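Local coordinates for protein aldose 1-epimerase (Caenorhabditis elegans, PDB 1LUR) that probably catalyses the interconversion of the alpha and beta anomers of aldose sugars such as galactose, at residues Asn151-Gly165 / Leu321-Phe335. Residues are numbered along the deposited sequence; the frame is centred on the assembly and turned at random.
Sequences NQLIIEHHATCDTPG and LRPGDHYCQEIVYTF
Leu153 and Tyr333 face each other as a hydrogen-bonded pair near one end of a long antiparallel ladder, in which strands 152-160 and 327-335 lie side by side in the large antiparallel sheet of the galactose mutarotase beta-sandwich. The tightly packed face carries Leu153, Ile155, His157, Ala159, Ile331 and Tyr333. Here CD1 of Ile155 meets CE1 of the Tyr333 ring at 3.5 Å, while the ring turns an edge, in plane, toward the carbonyl O of Leu153. Beside it, CE1 at the edge of the Phe335 ring lies 3.8 Å from CB of Leu153, and both residues also touch Leu37 of strand 33-40. Farther along, ND1 of His157 and OH of Tyr327 both hydrogen-bond to the hydroxyl of Tyr273.

The opposite face is mixed. Glu156, Cys328 and nearby His326 are exposed, and the His158 and His326 rings meet only rim to rim. Yet CG1 of Ile154 packs on CG1 of Val332 (4.2 Å), and Gln152 and Val332 are buried. With CG beside its backbone N (chi1 -54°), Gln152 lies alongside Thr334; its NE2 donates to OG1 of Thr334 at 3.1 Å in a somewhat bent bond (149°), while OE1 takes a bond from Asn148. Replacing Gln152 with alanine removes both bonds and is likely to leave the Thr334 hydroxyl and Asn148 ND2 without these mates, with a gap beside CG1 of Val332. At the far end, CG of Pro164 meets CD of Pro323 at 3.7 Å, and Gly165 and Leu321 exchange two backbone bonds. Buried polar groups such as His157 ND1 and Gln152 are thus paired within a mostly apolar, aromatic setting, whereas solvent meets the exposed ones.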
ATOM      1  N   ASN A 151       2.594 -10.201  17.354  1.00 32.07           N
ATOM      2  CA  ASN A 151       1.529 -10.307  16.356  1.00 31.45           C
ATOM      3  C   ASN A 151       1.562  -9.135  15.394  1.00 30.61           C
ATOM      4  O   ASN A 151       0.520  -8.587  15.013  1.00 29.98           O
ATOM      5  CB  ASN A 151       0.151 -10.384  17.009  1.00 33.83           C
ATOM      6  CG  ASN A 151      -0.103 -11.718  17.663  1.00 35.80           C
ATOM      7  OD1 ASN A 151       0.261 -12.761  17.121  1.00 36.29           O
ATOM      8  ND2 ASN A 151      -0.745 -11.699  18.826  1.00 38.14           N
ATOM      9  N   GLN A 152       2.770  -8.755  15.003  1.00 29.77           N
ATOM     10  CA  GLN A 152       2.946  -7.649  14.081  1.00 29.85           C
ATOM     11  C   GLN A 152       3.556  -8.096  12.764  1.00 29.63           C
ATOM     12  O   GLN A 152       4.348  -9.042  12.712  1.00 29.09           O
ATOM     13  CB  GLN A 152       3.876  -6.591  14.674  1.00 31.78           C
ATOM     14  CG  GLN A 152       3.486  -6.066  16.035  1.00 32.71           C
ATOM     15  CD  GLN A 152       4.463  -5.025  16.525  1.00 33.54           C
ATOM     16  OE1 GLN A 152       5.676  -5.228  16.466  1.00 33.39           O
ATOM     17  NE2 GLN A 152       3.943  -3.903  17.015  1.00 31.87           N
ATOM     18  N   LEU A 153       3.164  -7.411  11.700  1.00 27.97           N
ATOM     19  CA  LEU A 153       3.672  -7.693  10.371  1.00 26.63           C
ATOM     20  C   LEU A 153       4.449  -6.408  10.116  1.00 26.74           C
ATOM     21  O   LEU A 153       3.876  -5.313  10.143  1.00 27.18           O
ATOM     22  CB  LEU A 153       2.554  -7.826   9.335  1.00 25.80           C
ATOM     23  CG  LEU A 153       3.065  -7.791   7.885  1.00 26.92           C
ATOM     24  CD1 LEU A 153       3.965  -8.998   7.614  1.00 30.69           C
ATOM     25  CD2 LEU A 153       1.886  -7.787   6.926  1.00 29.84           C
ATOM     26  N   ILE A 154       5.752  -6.532   9.924  1.00 25.75           N
ATOM     27  CA  ILE A 154       6.579  -5.363   9.672  1.00 26.51           C
ATOM     28  C   ILE A 154       7.041  -5.347   8.223  1.00 26.28           C
ATOM     29  O   ILE A 154       7.589  -6.338   7.723  1.00 25.02           O
ATOM     30  CB  ILE A 154       7.828  -5.356  10.579  1.00 27.66           C
ATOM     31  CG1 ILE A 154       7.407  -5.211  12.044  1.00 28.40           C
ATOM     32  CG2 ILE A 154       8.769  -4.228  10.163  1.00 27.90           C
ATOM     33  CD1 ILE A 154       8.550  -5.353  13.024  1.00 31.40           C
ATOM     34  N   ILE A 155       6.799  -4.229   7.546  1.00 25.70           N
ATOM     35  CA  ILE A 155       7.205  -4.093   6.157  1.00 26.43           C
ATOM     36  C   ILE A 155       8.258  -3.000   6.129  1.00 27.47           C
ATOM     37  O   ILE A 155       8.006  -1.869   6.551  1.00 26.24           O
ATOM     38  CB  ILE A 155       6.062  -3.646   5.214  1.00 28.09           C
ATOM     39  CG1 ILE A 155       4.913  -4.653   5.225  1.00 27.12           C
ATOM     40  CG2 ILE A 155       6.607  -3.519   3.791  1.00 26.58           C
ATOM     41  CD1 ILE A 155       3.794  -4.298   4.252  1.00 29.06           C
ATOM     42  N   GLU A 156       9.446  -3.344   5.655  1.00 26.22           N
ATOM     43  CA  GLU A 156      10.526  -2.378   5.575  1.00 27.84           C
ATOM     44  C   GLU A 156      10.775  -2.102   4.108  1.00 27.80           C
ATOM     45  O   GLU A 156      10.760  -3.017   3.288  1.00 26.42           O
ATOM     46  CB  GLU A 156      11.802  -2.932   6.187  1.00 30.99           C
ATOM     47  CG  GLU A 156      11.748  -3.132   7.678  1.00 35.05           C
ATOM     48  CD  GLU A 156      12.913  -3.961   8.164  1.00 38.46           C
ATOM     49  OE1 GLU A 156      14.077  -3.546   7.948  1.00 42.38           O
ATOM     50  OE2 GLU A 156      12.663  -5.033   8.750  1.00 41.23           O
ATOM     51  N   HIS A 157      10.993  -0.835   3.792  1.00 26.07           N
ATOM     52  CA  HIS A 157      11.254  -0.409   2.429  1.00 25.02           C
ATOM     53  C   HIS A 157      12.629   0.252   2.456  1.00 24.48           C
ATOM     54  O   HIS A 157      12.827   1.241   3.147  1.00 24.95           O
ATOM     55  CB  HIS A 157      10.182   0.595   1.983  1.00 25.10           C
ATOM     56  CG  HIS A 157       8.860  -0.031   1.666  1.00 24.81           C
ATOM     57  ND1 HIS A 157       7.714   0.710   1.469  1.00 23.21           N
ATOM     58  CD2 HIS A 157       8.509  -1.326   1.474  1.00 23.56           C
ATOM     59  CE1 HIS A 157       6.715  -0.101   1.166  1.00 23.89           C
ATOM     60  NE2 HIS A 157       7.172  -1.342   1.161  1.00 26.51           N
ATOM     61  N   HIS A 158      13.580  -0.311   1.719  1.00 24.55           N
ATOM     62  CA  HIS A 158      14.928   0.230   1.672  1.00 26.40           C
ATOM     63  C   HIS A 158      15.403   0.364   0.229  1.00 25.83           C
ATOM     64  O   HIS A 158      14.960  -0.381  -0.640  1.00 25.84           O
ATOM     65  CB  HIS A 158      15.888  -0.695   2.429  1.00 29.00           C
ATOM     66  CG  HIS A 158      17.326  -0.289   2.322  1.00 31.81           C
ATOM     67  ND1 HIS A 158      17.858   0.771   3.028  1.00 32.95           N
ATOM     68  CD2 HIS A 158      18.338  -0.787   1.573  1.00 31.60           C
ATOM     69  CE1 HIS A 158      19.135   0.906   2.719  1.00 33.18           C
ATOM     70  NE2 HIS A 158      19.451  -0.027   1.838  1.00 34.79           N
ATOM     71  N   ALA A 159      16.307   1.305  -0.019  1.00 26.64           N
ATOM     72  CA  ALA A 159      16.822   1.499  -1.368  1.00 26.34           C
ATOM     73  C   ALA A 159      18.014   2.439  -1.442  1.00 27.54           C
ATOM     74  O   ALA A 159      18.222   3.279  -0.568  1.00 27.58           O
ATOM     75  CB  ALA A 159      15.709   2.012  -2.292  1.00 26.89           C
ATOM     76  N   THR A 160      18.789   2.274  -2.511  1.00 27.86           N
ATOM     77  CA  THR A 160      19.971   3.080  -2.781  1.00 27.85           C
ATOM     78  C   THR A 160      19.993   3.283  -4.294  1.00 28.65           C
ATOM     79  O   THR A 160      19.239   2.626  -5.024  1.00 25.38           O
ATOM     80  CB  THR A 160      21.267   2.372  -2.341  1.00 29.28           C
ATOM     81  OG1 THR A 160      21.348   1.088  -2.965  1.00 29.67           O
ATOM     82  CG2 THR A 160      21.288   2.196  -0.835  1.00 30.20           C
ATOM     83  N   CYS A 161      20.840   4.188  -4.772  1.00 29.91           N
ATOM     84  CA  CYS A 161      20.925   4.442  -6.208  1.00 30.40           C
ATOM     85  C   CYS A 161      22.326   4.874  -6.631  1.00 31.98           C
ATOM     86  O   CYS A 161      23.146   5.282  -5.805  1.00 30.73           O
ATOM     87  CB  CYS A 161      19.942   5.539  -6.616  1.00 28.81           C
ATOM     88  SG  CYS A 161      20.420   7.178  -6.004  1.00 30.90           S
ATOM     89  N   ASP A 162      22.580   4.780  -7.930  1.00 32.07           N
ATOM     90  CA  ASP A 162      23.865   5.160  -8.504  1.00 33.31           C
ATOM     91  C   ASP A 162      23.628   6.454  -9.261  1.00 33.90           C
ATOM     92  O   ASP A 162      24.541   7.250  -9.463  1.00 34.33           O
ATOM     93  CB  ASP A 162      24.361   4.087  -9.475  1.00 33.55           C
ATOM     94  CG  ASP A 162      24.734   2.798  -8.776  1.00 34.20           C
ATOM     95  OD1 ASP A 162      25.551   2.854  -7.841  1.00 34.65           O
ATOM     96  OD2 ASP A 162      24.218   1.730  -9.166  1.00 35.40           O
ATOM     97  N   THR A 163      22.381   6.647  -9.673  1.00 33.51           N
ATOM     98  CA  THR A 163      21.970   7.829 -10.417  1.00 32.58           C
ATOM     99  C   THR A 163      20.749   8.443  -9.724  1.00 31.02           C
ATOM    100  O   THR A 163      19.834   7.721  -9.323  1.00 29.42           O
ATOM    101  CB  THR A 163      21.602   7.443 -11.859  1.00 32.51           C
ATOM    102  OG1 THR A 163      22.640   6.616 -12.401  1.00 36.06           O
ATOM    103  CG2 THR A 163      21.450   8.684 -12.729  1.00 33.15           C
ATOM    104  N   PRO A 164      20.727   9.782  -9.576  1.00 29.16           N
ATOM    105  CA  PRO A 164      19.644  10.537  -8.934  1.00 27.32           C
ATOM    106  C   PRO A 164      18.290  10.309  -9.592  1.00 25.85           C
ATOM    107  O   PRO A 164      18.182  10.294 -10.813  1.00 24.04           O
ATOM    108  CB  PRO A 164      20.083  11.991  -9.089  1.00 28.49           C
ATOM    109  CG  PRO A 164      21.557  11.913  -9.261  1.00 31.32           C
ATOM    110  CD  PRO A 164      21.747  10.697 -10.113  1.00 30.85           C
ATOM    111  N   GLY A 165      17.253  10.157  -8.776  1.00 25.07           N
ATOM    112  CA  GLY A 165      15.928   9.937  -9.320  1.00 24.26           C
ATOM    113  C   GLY A 165      14.860  10.112  -8.259  1.00 22.32           C
ATOM    114  O   GLY A 165      15.094  10.743  -7.231  1.00 22.14           O
ATOM    115  N   LEU A 321      15.771  10.449  -4.580  1.00 25.70           N
ATOM    116  CA  LEU A 321      16.667   9.471  -3.973  1.00 26.30           C
ATOM    117  C   LEU A 321      17.972   9.723  -4.720  1.00 27.34           C
ATOM    118  O   LEU A 321      18.052   9.488  -5.928  1.00 26.49           O
ATOM    119  CB  LEU A 321      16.183   8.042  -4.224  1.00 24.92           C
ATOM    120  CG  LEU A 321      17.135   6.950  -3.731  1.00 26.07           C
ATOM    121  CD1 LEU A 321      17.360   7.104  -2.218  1.00 25.61           C
ATOM    122  CD2 LEU A 321      16.556   5.578  -4.045  1.00 26.17           C
ATOM    123  N   ARG A 322      18.984  10.209  -4.003  1.00 27.27           N
ATOM    124  CA  ARG A 322      20.275  10.507  -4.615  1.00 28.93           C
ATOM    125  C   ARG A 322      21.420   9.632  -4.104  1.00 31.45           C
ATOM    126  O   ARG A 322      21.376   9.136  -2.976  1.00 29.17           O
ATOM    127  CB  ARG A 322      20.586  11.985  -4.387  1.00 28.79           C
ATOM    128  CG  ARG A 322      19.471  12.886  -4.907  1.00 28.35           C
ATOM    129  CD  ARG A 322      19.642  14.346  -4.524  1.00 29.26           C
ATOM    130  NE  ARG A 322      18.502  15.140  -4.984  1.00 29.62           N
ATOM    131  CZ  ARG A 322      18.295  15.504  -6.249  1.00 28.71           C
ATOM    132  NH1 ARG A 322      19.157  15.162  -7.198  1.00 27.58           N
ATOM    133  NH2 ARG A 322      17.200  16.181  -6.570  1.00 27.99           N
ATOM    134  N   PRO A 323      22.458   9.439  -4.938  1.00 32.62           N
ATOM    135  CA  PRO A 323      23.639   8.627  -4.621  1.00 34.59           C
ATOM    136  C   PRO A 323      24.173   8.908  -3.227  1.00 35.64           C
ATOM    137  O   PRO A 323      24.313  10.062  -2.829  1.00 37.25           O
ATOM    138  CB  PRO A 323      24.631   9.023  -5.712  1.00 33.97           C
ATOM    139  CG  PRO A 323      23.735   9.307  -6.880  1.00 34.37           C
ATOM    140  CD  PRO A 323      22.629  10.115  -6.238  1.00 32.93           C
ATOM    141  N   GLY A 324      24.466   7.849  -2.484  1.00 37.81           N
ATOM    142  CA  GLY A 324      24.983   8.026  -1.142  1.00 38.65           C
ATOM    143  C   GLY A 324      23.914   8.016  -0.068  1.00 39.50           C
ATOM    144  O   GLY A 324      24.208   7.704   1.088  1.00 40.35           O
ATOM    145  N   ASP A 325      22.679   8.359  -0.428  1.00 37.62           N
ATOM    146  CA  ASP A 325      21.608   8.366   0.562  1.00 36.34           C
ATOM    147  C   ASP A 325      20.913   7.016   0.634  1.00 34.86           C
ATOM    148  O   ASP A 325      21.093   6.158  -0.234  1.00 33.27           O
ATOM    149  CB  ASP A 325      20.573   9.451   0.256  1.00 37.31           C
ATOM    150  CG  ASP A 325      21.145  10.853   0.363  1.00 39.26           C
ATOM    151  OD1 ASP A 325      22.117  11.052   1.129  1.00 41.52           O
ATOM    152  OD2 ASP A 325      20.614  11.761  -0.304  1.00 39.23           O
ATOM    153  N   HIS A 326      20.121   6.832   1.684  1.00 34.77           N
ATOM    154  CA  HIS A 326      19.400   5.590   1.871  1.00 34.01           C
ATOM    155  C   HIS A 326      17.914   5.822   2.062  1.00 33.45           C
ATOM    156  O   HIS A 326      17.503   6.559   2.958  1.00 33.13           O
ATOM    157  CB  HIS A 326      19.937   4.822   3.088  1.00 36.27           C
ATOM    158  CG  HIS A 326      21.317   4.274   2.903  1.00 37.38           C
ATOM    159  ND1 HIS A 326      22.437   5.076   2.850  1.00 39.22           N
ATOM    160  CD2 HIS A 326      21.758   3.004   2.749  1.00 36.65           C
ATOM    161  CE1 HIS A 326      23.508   4.323   2.672  1.00 37.71           C
ATOM    162  NE2 HIS A 326      23.124   3.060   2.606  1.00 37.63           N
ATOM    163  N   TYR A 327      17.107   5.203   1.206  1.00 30.17           N
ATOM    164  CA  TYR A 327      15.665   5.342   1.311  1.00 27.65           C
ATOM    165  C   TYR A 327      15.382   4.347   2.428  1.00 26.75           C
ATOM    166  O   TYR A 327      15.819   3.194   2.358  1.00 23.97           O
ATOM    167  CB  TYR A 327      14.986   4.884   0.023  1.00 25.57           C
ATOM    168  CG  TYR A 327      13.477   4.963   0.050  1.00 21.96           C
ATOM    169  CD1 TYR A 327      12.799   6.029  -0.549  1.00 20.73           C
ATOM    170  CD2 TYR A 327      12.727   3.950   0.635  1.00 21.04           C
ATOM    171  CE1 TYR A 327      11.405   6.072  -0.571  1.00 19.35           C
ATOM    172  CE2 TYR A 327      11.341   3.975   0.624  1.00 22.60           C
ATOM    173  CZ  TYR A 327      10.682   5.036   0.015  1.00 21.52           C
ATOM    174  OH  TYR A 327       9.312   5.028  -0.033  1.00 22.06           O
ATOM    175  N   CYS A 328      14.660   4.775   3.456  1.00 25.81           N
ATOM    176  CA  CYS A 328      14.365   3.876   4.562  1.00 28.44           C
ATOM    177  C   CYS A 328      13.037   4.229   5.213  1.00 26.26           C
ATOM    178  O   CYS A 328      12.923   5.250   5.877  1.00 26.19           O
ATOM    179  CB  CYS A 328      15.496   3.954   5.598  1.00 31.32           C
ATOM    180  SG  CYS A 328      15.484   2.630   6.835  1.00 43.21           S
ATOM    181  N   GLN A 329      12.033   3.386   5.000  1.00 26.51           N
ATOM    182  CA  GLN A 329      10.703   3.605   5.572  1.00 25.61           C
ATOM    183  C   GLN A 329      10.188   2.270   6.087  1.00 27.12           C
ATOM    184  O   GLN A 329      10.675   1.214   5.683  1.00 27.97           O
ATOM    185  CB  GLN A 329       9.724   4.120   4.509  1.00 25.50           C
ATOM    186  CG  GLN A 329      10.122   5.416   3.805  1.00 25.53           C
ATOM    187  CD  GLN A 329      10.127   6.628   4.725  1.00 28.19           C
ATOM    188  OE1 GLN A 329       9.272   6.765   5.601  1.00 27.90           O
ATOM    189  NE2 GLN A 329      11.077   7.532   4.504  1.00 27.65           N
ATOM    190  N   GLU A 330       9.205   2.314   6.979  1.00 29.22           N
ATOM    191  CA  GLU A 330       8.644   1.089   7.523  1.00 28.80           C
ATOM    192  C   GLU A 330       7.165   1.250   7.838  1.00 28.18           C
ATOM    193  O   GLU A 330       6.667   2.363   8.042  1.00 26.64           O
ATOM    194  CB  GLU A 330       9.393   0.647   8.793  1.00 33.85           C
ATOM    195  CG  GLU A 330       9.097   1.472  10.029  1.00 37.59           C
ATOM    196  CD  GLU A 330       9.531   0.784  11.322  1.00 41.57           C
ATOM    197  OE1 GLU A 330       9.313   1.371  12.400  1.00 42.48           O
ATOM    198  OE2 GLU A 330      10.083  -0.339  11.263  1.00 42.33           O
ATOM    199  N   ILE A 331       6.475   0.120   7.859  1.00 25.80           N
ATOM    200  CA  ILE A 331       5.051   0.070   8.143  1.00 25.04           C
ATOM    201  C   ILE A 331       4.879  -1.078   9.119  1.00 25.68           C
ATOM    202  O   ILE A 331       5.305  -2.199   8.833  1.00 25.71           O
ATOM    203  CB  ILE A 331       4.228  -0.258   6.882  1.00 22.91           C
ATOM    204  CG1 ILE A 331       4.560   0.720   5.755  1.00 21.19           C
ATOM    205  CG2 ILE A 331       2.754  -0.166   7.200  1.00 23.93           C
ATOM    206  CD1 ILE A 331       3.924   0.354   4.415  1.00 20.86           C
ATOM    207  N   VAL A 332       4.277  -0.806  10.275  1.00 26.25           N
ATOM    208  CA  VAL A 332       4.069  -1.855  11.264  1.00 25.12           C
ATOM    209  C   VAL A 332       2.582  -2.121  11.457  1.00 26.01           C
ATOM    210  O   VAL A 332       1.843  -1.237  11.888  1.00 25.90           O
ATOM    211  CB  VAL A 332       4.692  -1.480  12.628  1.00 25.95           C
ATOM    212  CG1 VAL A 332       4.519  -2.643  13.618  1.00 27.36           C
ATOM    213  CG2 VAL A 332       6.164  -1.158  12.448  1.00 26.68           C
ATOM    214  N   TYR A 333       2.146  -3.332  11.107  1.00 26.45           N
ATOM    215  CA  TYR A 333       0.748  -3.718  11.249  1.00 27.97           C
ATOM    216  C   TYR A 333       0.635  -4.598  12.488  1.00 30.68           C
ATOM    217  O   TYR A 333       1.311  -5.625  12.585  1.00 28.83           O
ATOM    218  CB  TYR A 333       0.257  -4.543  10.052  1.00 28.20           C
ATOM    219  CG  TYR A 333       0.375  -3.883   8.703  1.00 29.75           C
ATOM    220  CD1 TYR A 333       1.614  -3.733   8.086  1.00 30.49           C
ATOM    221  CD2 TYR A 333      -0.760  -3.436   8.024  1.00 30.84           C
ATOM    222  CE1 TYR A 333       1.721  -3.161   6.826  1.00 33.20           C
ATOM    223  CE2 TYR A 333      -0.663  -2.860   6.764  1.00 30.66           C
ATOM    224  CZ  TYR A 333       0.576  -2.726   6.172  1.00 32.42           C
ATOM    225  OH  TYR A 333       0.680  -2.159   4.922  1.00 34.79           O
ATOM    226  N   THR A 334      -0.207  -4.198  13.432  1.00 31.24           N
ATOM    227  CA  THR A 334      -0.387  -4.982  14.650  1.00 32.90           C
ATOM    228  C   THR A 334      -1.788  -5.566  14.624  1.00 33.66           C
ATOM    229  O   THR A 334      -2.765  -4.835  14.468  1.00 33.28           O
ATOM    230  CB  THR A 334      -0.242  -4.122  15.922  1.00 32.86           C
ATOM    231  OG1 THR A 334       1.077  -3.570  15.983  1.00 28.25           O
ATOM    232  CG2 THR A 334      -0.479  -4.974  17.165  1.00 34.83           C
ATOM    233  N   PHE A 335      -1.881  -6.884  14.772  1.00 35.86           N
ATOM    234  CA  PHE A 335      -3.166  -7.562  14.766  1.00 36.06           C
ATOM    235  C   PHE A 335      -3.562  -7.948  16.185  1.00 37.58           C
ATOM    236  O   PHE A 335      -2.743  -8.455  16.952  1.00 37.23           O
ATOM    237  CB  PHE A 335      -3.100  -8.799  13.872  1.00 35.11           C
ATOM    238  CG  PHE A 335      -2.673  -8.495  12.465  1.00 35.75           C
ATOM    239  CD1 PHE A 335      -1.327  -8.534  12.105  1.00 34.31           C
ATOM    240  CD2 PHE A 335      -3.611  -8.112  11.511  1.00 35.57           C
ATOM    241  CE1 PHE A 335      -0.922  -8.193  10.819  1.00 35.28           C
ATOM    242  CE2 PHE A 335      -3.216  -7.767  10.217  1.00 34.41           C
ATOM    243  CZ  PHE A 335      -1.869  -7.807   9.873  1.00 34.98           C
TER
HETATM  244  O   HOH W   1      -2.199  -9.307  19.571  1.00 40.25           O